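Local structure of aminotransferase TlmJ (Streptoalloteichus hindustanus, 5UID) at residues 110-122 with 133-147. The protein binds pyridoxal 5'-phosphate and acts as an aminotransferase of the DegT/DnrJ/EryC1 family, probably in natural-product biosynthesis. Sequence-based numbering, arbitrary orientation.
Sequences TLNPTADHVAEKL and HYGGYPGDLVAIAEL
Leu-111 lays its CB over one face of the Tyr-134 ring, 3.6 Å from the centroid of that ring. This is a CH-pi contact. It belongs to the large alpha/beta domain of a PLP-dependent aminotransferase, where helices 115-119 and 141-151 pack beside the central mixed sheet. Tyr-134 has CG anti to its own N (chi1 -173°), which turns the ring face toward Leu-111 CB. Leu-111 CD2 rests 3.5 Å from Tyr-134 CZ, and Tyr-134 OH donates a hydrogen bond to Arg-329 O. Swapping Tyr-134 for an alanine is likely to strip Leu-111 of the ring it rests on and to leave Arg-329 O without this donor. The amide of Asn-112 bridges the loop 133-139. Its OD1 accepts from Tyr-134 N at 3.0 Å, and its ND2 gives a more bent bond to Tyr-137 O. Gly-139 lies against this amide, where a CB would clash with ND2. Helix 115-119 and residues 141-147 of the second helix run the same way, at 33°. Ala-115 CB meets Ala-143 CB at 3.8 Å. Leu-147 CD2 packs on Ala-119 CB and meets Leu-122 CD1 tip to tip. Thr-114 OG1 accepts from His-117 N, and a weak return bond from Thr-114 N to His-117 ND1 completes a capping box. Asp-140 OD2 takes Ala-115 N at 2.8 Å, on its anti side.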
loop_
_atom_site.group_PDB
_atom_site.type_symbol
_atom_site.label_atom_id
_atom_site.label_comp_id
_atom_site.label_asym_id
_atom_site.label_seq_id
_atom_site.Cartn_x
_atom_site.Cartn_y
_atom_site.Cartn_z
ATOM N N THR A 110 -5.037 -30.236 -10.813
ATOM C CA THR A 110 -4.504 -28.939 -11.197
ATOM C C THR A 110 -4.761 -27.845 -10.173
ATOM O O THR A 110 -4.165 -26.769 -10.285
ATOM C CB THR A 110 -5.094 -28.499 -12.545
ATOM O OG1 THR A 110 -6.509 -28.318 -12.406
ATOM C CG2 THR A 110 -4.823 -29.544 -13.615
ATOM N N LEU A 111 -5.634 -28.085 -9.192
ATOM C CA LEU A 111 -6.047 -27.091 -8.199
ATOM C C LEU A 111 -6.685 -25.859 -8.842
ATOM O O LEU A 111 -6.722 -24.783 -8.235
ATOM C CB LEU A 111 -4.878 -26.683 -7.290
ATOM C CG LEU A 111 -4.389 -27.763 -6.315
ATOM C CD1 LEU A 111 -3.432 -28.745 -6.979
ATOM C CD2 LEU A 111 -3.753 -27.144 -5.074
ATOM N N ASN A 112 -7.193 -26.001 -10.069
ATOM C CA ASN A 112 -7.954 -24.985 -10.773
ATOM C C ASN A 112 -9.406 -25.424 -10.920
ATOM O O ASN A 112 -9.691 -26.622 -11.027
ATOM C CB ASN A 112 -7.382 -24.703 -12.169
ATOM C CG ASN A 112 -6.362 -23.577 -12.173
ATOM O OD1 ASN A 112 -6.407 -22.675 -11.333
ATOM N ND2 ASN A 112 -5.440 -23.619 -13.128
ATOM N N PRO A 113 -10.347 -24.487 -10.913
ATOM C CA PRO A 113 -11.746 -24.849 -11.140
ATOM C C PRO A 113 -12.056 -24.967 -12.622
ATOM O O PRO A 113 -11.478 -24.275 -13.464
ATOM C CB PRO A 113 -12.512 -23.682 -10.510
ATOM C CG PRO A 113 -11.597 -22.520 -10.701
ATOM C CD PRO A 113 -10.194 -23.064 -10.565
ATOM N N THR A 114 -12.976 -25.873 -12.933
ATOM C CA THR A 114 -13.516 -25.968 -14.279
ATOM C C THR A 114 -14.681 -24.996 -14.434
ATOM O O THR A 114 -15.168 -24.409 -13.466
ATOM C CB THR A 114 -13.975 -27.395 -14.587
ATOM O OG1 THR A 114 -15.135 -27.703 -13.806
ATOM C CG2 THR A 114 -12.876 -28.393 -14.266
ATOM N N ALA A 115 -15.128 -24.826 -15.680
ATOM C CA ALA A 115 -16.328 -24.033 -15.920
ATOM C C ALA A 115 -17.546 -24.662 -15.255
ATOM O O ALA A 115 -18.457 -23.944 -14.824
ATOM C CB ALA A 115 -16.564 -23.870 -17.421
ATOM N N ASP A 116 -17.577 -25.994 -15.156
ATOM C CA ASP A 116 -18.688 -26.664 -14.486
ATOM C C ASP A 116 -18.685 -26.390 -12.987
ATOM O O ASP A 116 -19.750 -26.263 -12.372
ATOM C CB ASP A 116 -18.632 -28.169 -14.756
ATOM C CG ASP A 116 -19.024 -28.524 -16.176
ATOM O OD1 ASP A 116 -19.822 -27.773 -16.775
ATOM O OD2 ASP A 116 -18.536 -29.550 -16.695
ATOM N N HIS A 117 -17.497 -26.297 -12.382
ATOM C CA HIS A 117 -17.411 -25.975 -10.960
ATOM C C HIS A 117 -17.941 -24.576 -10.675
ATOM O O HIS A 117 -18.664 -24.366 -9.693
ATOM C CB HIS A 117 -15.967 -26.110 -10.477
ATOM C CG HIS A 117 -15.513 -27.528 -10.318
ATOM N ND1 HIS A 117 -14.209 -27.922 -10.522
ATOM C CD2 HIS A 117 -16.195 -28.645 -9.971
ATOM C CE1 HIS A 117 -14.106 -29.223 -10.310
ATOM N NE2 HIS A 117 -15.296 -29.685 -9.972
ATOM N N VAL A 118 -17.589 -23.605 -11.520
ATOM C CA VAL A 118 -18.086 -22.246 -11.336
ATOM C C VAL A 118 -19.592 -22.195 -11.564
ATOM O O VAL A 118 -20.327 -21.562 -10.796
ATOM C CB VAL A 118 -17.339 -21.273 -12.269
ATOM C CG1 VAL A 118 -17.818 -19.843 -12.043
ATOM C CG2 VAL A 118 -15.840 -21.379 -12.055
ATOM N N ALA A 119 -20.075 -22.872 -12.610
ATOM C CA ALA A 119 -21.496 -22.825 -12.941
ATOM C C ALA A 119 -22.362 -23.379 -11.818
ATOM O O ALA A 119 -23.479 -22.896 -11.602
ATOM C CB ALA A 119 -21.760 -23.593 -14.236
ATOM N N GLU A 120 -21.867 -24.382 -11.089
ATOM C CA GLU A 120 -22.655 -24.984 -10.020
ATOM C C GLU A 120 -22.896 -24.022 -8.863
ATOM O O GLU A 120 -23.811 -24.250 -8.065
ATOM C CB GLU A 120 -21.968 -26.254 -9.511
ATOM C CG GLU A 120 -22.875 -27.167 -8.700
ATOM C CD GLU A 120 -22.120 -28.301 -8.037
ATOM O OE1 GLU A 120 -20.879 -28.357 -8.182
ATOM O OE2 GLU A 120 -22.767 -29.134 -7.367
ATOM N N LYS A 121 -22.108 -22.956 -8.758
ATOM C CA LYS A 121 -22.274 -21.969 -7.702
ATOM C C LYS A 121 -22.875 -20.662 -8.198
ATOM O O LYS A 121 -23.109 -19.759 -7.389
ATOM C CB LYS A 121 -20.930 -21.696 -7.017
ATOM C CG LYS A 121 -20.294 -22.928 -6.392
ATOM C CD LYS A 121 -21.177 -23.517 -5.304
ATOM C CE LYS A 121 -20.558 -24.770 -4.706
ATOM N NZ LYS A 121 -21.438 -25.374 -3.668
ATOM N N LEU A 122 -23.132 -20.533 -9.498
ATOM C CA LEU A 122 -23.778 -19.334 -10.014
ATOM C C LEU A 122 -25.246 -19.308 -9.607
ATOM O O LEU A 122 -25.921 -20.340 -9.586
ATOM C CB LEU A 122 -23.657 -19.274 -11.536
ATOM C CG LEU A 122 -22.253 -19.154 -12.130
ATOM C CD1 LEU A 122 -22.330 -19.096 -13.647
ATOM C CD2 LEU A 122 -21.535 -17.934 -11.577
ATOM N N HIS A 133 -4.897 -18.569 -11.767
ATOM C CA HIS A 133 -4.283 -19.492 -12.718
ATOM C C HIS A 133 -3.236 -20.284 -11.943
ATOM O O HIS A 133 -2.061 -19.911 -11.926
ATOM C CB HIS A 133 -3.672 -18.736 -13.899
ATOM C CG HIS A 133 -4.506 -17.589 -14.379
ATOM N ND1 HIS A 133 -4.306 -16.294 -13.951
ATOM C CD2 HIS A 133 -5.547 -17.544 -15.244
ATOM C CE1 HIS A 133 -5.185 -15.499 -14.535
ATOM N NE2 HIS A 133 -5.950 -16.233 -15.324
ATOM N N TYR A 134 -3.666 -21.380 -11.315
ATOM C CA TYR A 134 -2.852 -22.029 -10.294
ATOM C C TYR A 134 -1.483 -22.413 -10.834
ATOM O O TYR A 134 -1.373 -23.127 -11.836
ATOM C CB TYR A 134 -3.559 -23.262 -9.736
ATOM C CG TYR A 134 -2.814 -23.840 -8.554
ATOM C CD1 TYR A 134 -3.046 -23.371 -7.268
ATOM C CD2 TYR A 134 -1.851 -24.827 -8.728
ATOM C CE1 TYR A 134 -2.354 -23.885 -6.186
ATOM C CE2 TYR A 134 -1.154 -25.345 -7.653
ATOM C CZ TYR A 134 -1.410 -24.869 -6.384
ATOM O OH TYR A 134 -0.719 -25.385 -5.313
ATOM N N GLY A 135 -0.441 -21.931 -10.158
ATOM C CA GLY A 135 0.927 -22.230 -10.518
ATOM C C GLY A 135 1.399 -21.634 -11.820
ATOM O O GLY A 135 2.545 -21.884 -12.215
ATOM N N GLY A 136 0.569 -20.837 -12.492
ATOM C CA GLY A 136 0.850 -20.349 -13.820
ATOM C C GLY A 136 0.055 -21.036 -14.910
ATOM O O GLY A 136 -0.033 -20.505 -16.024
ATOM N N TYR A 137 -0.512 -22.201 -14.621
ATOM C CA TYR A 137 -1.386 -22.884 -15.568
ATOM C C TYR A 137 -2.670 -22.085 -15.733
ATOM O O TYR A 137 -3.361 -21.832 -14.737
ATOM C CB TYR A 137 -1.715 -24.292 -15.082
ATOM C CG TYR A 137 -0.668 -25.344 -15.367
ATOM C CD1 TYR A 137 0.678 -25.107 -15.122
ATOM C CD2 TYR A 137 -1.036 -26.593 -15.855
ATOM C CE1 TYR A 137 1.633 -26.079 -15.374
ATOM C CE2 TYR A 137 -0.092 -27.568 -16.108
ATOM C CZ TYR A 137 1.242 -27.308 -15.867
ATOM O OH TYR A 137 2.184 -28.283 -16.121
ATOM N N PRO A 138 -3.028 -21.666 -16.947
ATOM C CA PRO A 138 -4.293 -20.933 -17.117
ATOM C C PRO A 138 -5.523 -21.755 -16.781
ATOM O O PRO A 138 -6.529 -21.189 -16.335
ATOM C CB PRO A 138 -4.266 -20.533 -18.596
ATOM C CG PRO A 138 -2.817 -20.548 -18.971
ATOM C CD PRO A 138 -2.215 -21.666 -18.174
ATOM N N GLY A 139 -5.482 -23.069 -16.982
ATOM C CA GLY A 139 -6.616 -23.902 -16.624
ATOM C C GLY A 139 -7.761 -23.774 -17.617
ATOM O O GLY A 139 -7.563 -23.600 -18.820
ATOM N N ASP A 140 -8.980 -23.859 -17.090
ATOM C CA ASP A 140 -10.199 -23.749 -17.892
ATOM C C ASP A 140 -10.622 -22.299 -18.096
ATOM O O ASP A 140 -11.818 -21.993 -18.141
ATOM C CB ASP A 140 -11.317 -24.551 -17.235
ATOM C CG ASP A 140 -12.303 -25.108 -18.241
ATOM O OD1 ASP A 140 -11.958 -25.161 -19.440
ATOM O OD2 ASP A 140 -13.420 -25.491 -17.833
ATOM N N LEU A 141 -9.649 -21.394 -18.235
ATOM C CA LEU A 141 -9.939 -19.962 -18.243
ATOM C C LEU A 141 -10.871 -19.574 -19.385
ATOM O O LEU A 141 -11.766 -18.740 -19.202
ATOM C CB LEU A 141 -8.634 -19.170 -18.330
ATOM C CG LEU A 141 -8.771 -17.651 -18.469
ATOM C CD1 LEU A 141 -9.502 -17.055 -17.273
ATOM C CD2 LEU A 141 -7.407 -17.007 -18.644
ATOM N N VAL A 142 -10.682 -20.163 -20.568
ATOM C CA VAL A 142 -11.475 -19.762 -21.730
ATOM C C VAL A 142 -12.941 -20.132 -21.534
ATOM O O VAL A 142 -13.840 -19.316 -21.766
ATOM C CB VAL A 142 -10.902 -20.384 -23.017
ATOM C CG1 VAL A 142 -11.844 -20.137 -24.191
ATOM C CG2 VAL A 142 -9.526 -19.815 -23.310
ATOM N N ALA A 143 -13.206 -21.368 -21.104
ATOM C CA ALA A 143 -14.587 -21.780 -20.874
ATOM C C ALA A 143 -15.207 -21.014 -19.710
ATOM O O ALA A 143 -16.400 -20.691 -19.740
ATOM C CB ALA A 143 -14.655 -23.286 -20.626
ATOM N N ILE A 144 -14.412 -20.716 -18.678
ATOM C CA ILE A 144 -14.913 -19.930 -17.553
ATOM C C ILE A 144 -15.308 -18.535 -18.021
ATOM O O ILE A 144 -16.385 -18.027 -17.682
ATOM C CB ILE A 144 -13.865 -19.878 -16.426
ATOM C CG1 ILE A 144 -13.736 -21.251 -15.758
ATOM C CG2 ILE A 144 -14.221 -18.804 -15.402
ATOM C CD1 ILE A 144 -12.586 -21.350 -14.776
ATOM N N ALA A 145 -14.448 -17.902 -18.823
ATOM C CA ALA A 145 -14.759 -16.575 -19.345
ATOM C C ALA A 145 -15.993 -16.608 -20.237
ATOM O O ALA A 145 -16.829 -15.697 -20.188
ATOM C CB ALA A 145 -13.558 -16.015 -20.107
ATOM N N GLU A 146 -16.127 -17.655 -21.057
ATOM C CA GLU A 146 -17.300 -17.774 -21.915
ATOM C C GLU A 146 -18.570 -17.959 -21.092
ATOM O O GLU A 146 -19.616 -17.391 -21.423
ATOM C CB GLU A 146 -17.118 -18.931 -22.896
ATOM C CG GLU A 146 -18.295 -19.138 -23.830
ATOM C CD GLU A 146 -18.610 -17.905 -24.657
ATOM O OE1 GLU A 146 -17.670 -17.164 -25.018
ATOM O OE2 GLU A 146 -19.802 -17.673 -24.937
ATOM N N LEU A 147 -18.495 -18.745 -20.016
ATOM C CA LEU A 147 -19.651 -18.933 -19.143
ATOM C C LEU A 147 -20.087 -17.613 -18.516
ATOM O O LEU A 147 -21.276 -17.272 -18.520
ATOM C CB LEU A 147 -19.324 -19.961 -18.059
ATOM C CG LEU A 147 -20.278 -20.025 -16.865
ATOM C CD1 LEU A 147 -21.645 -20.549 -17.282
ATOM C CD2 LEU A 147 -19.685 -20.876 -15.754
HETATM O O HOH W 1 -2.902 -25.958 -12.595
HETATM O O HOH W 2 -9.314 -23.101 -14.313
#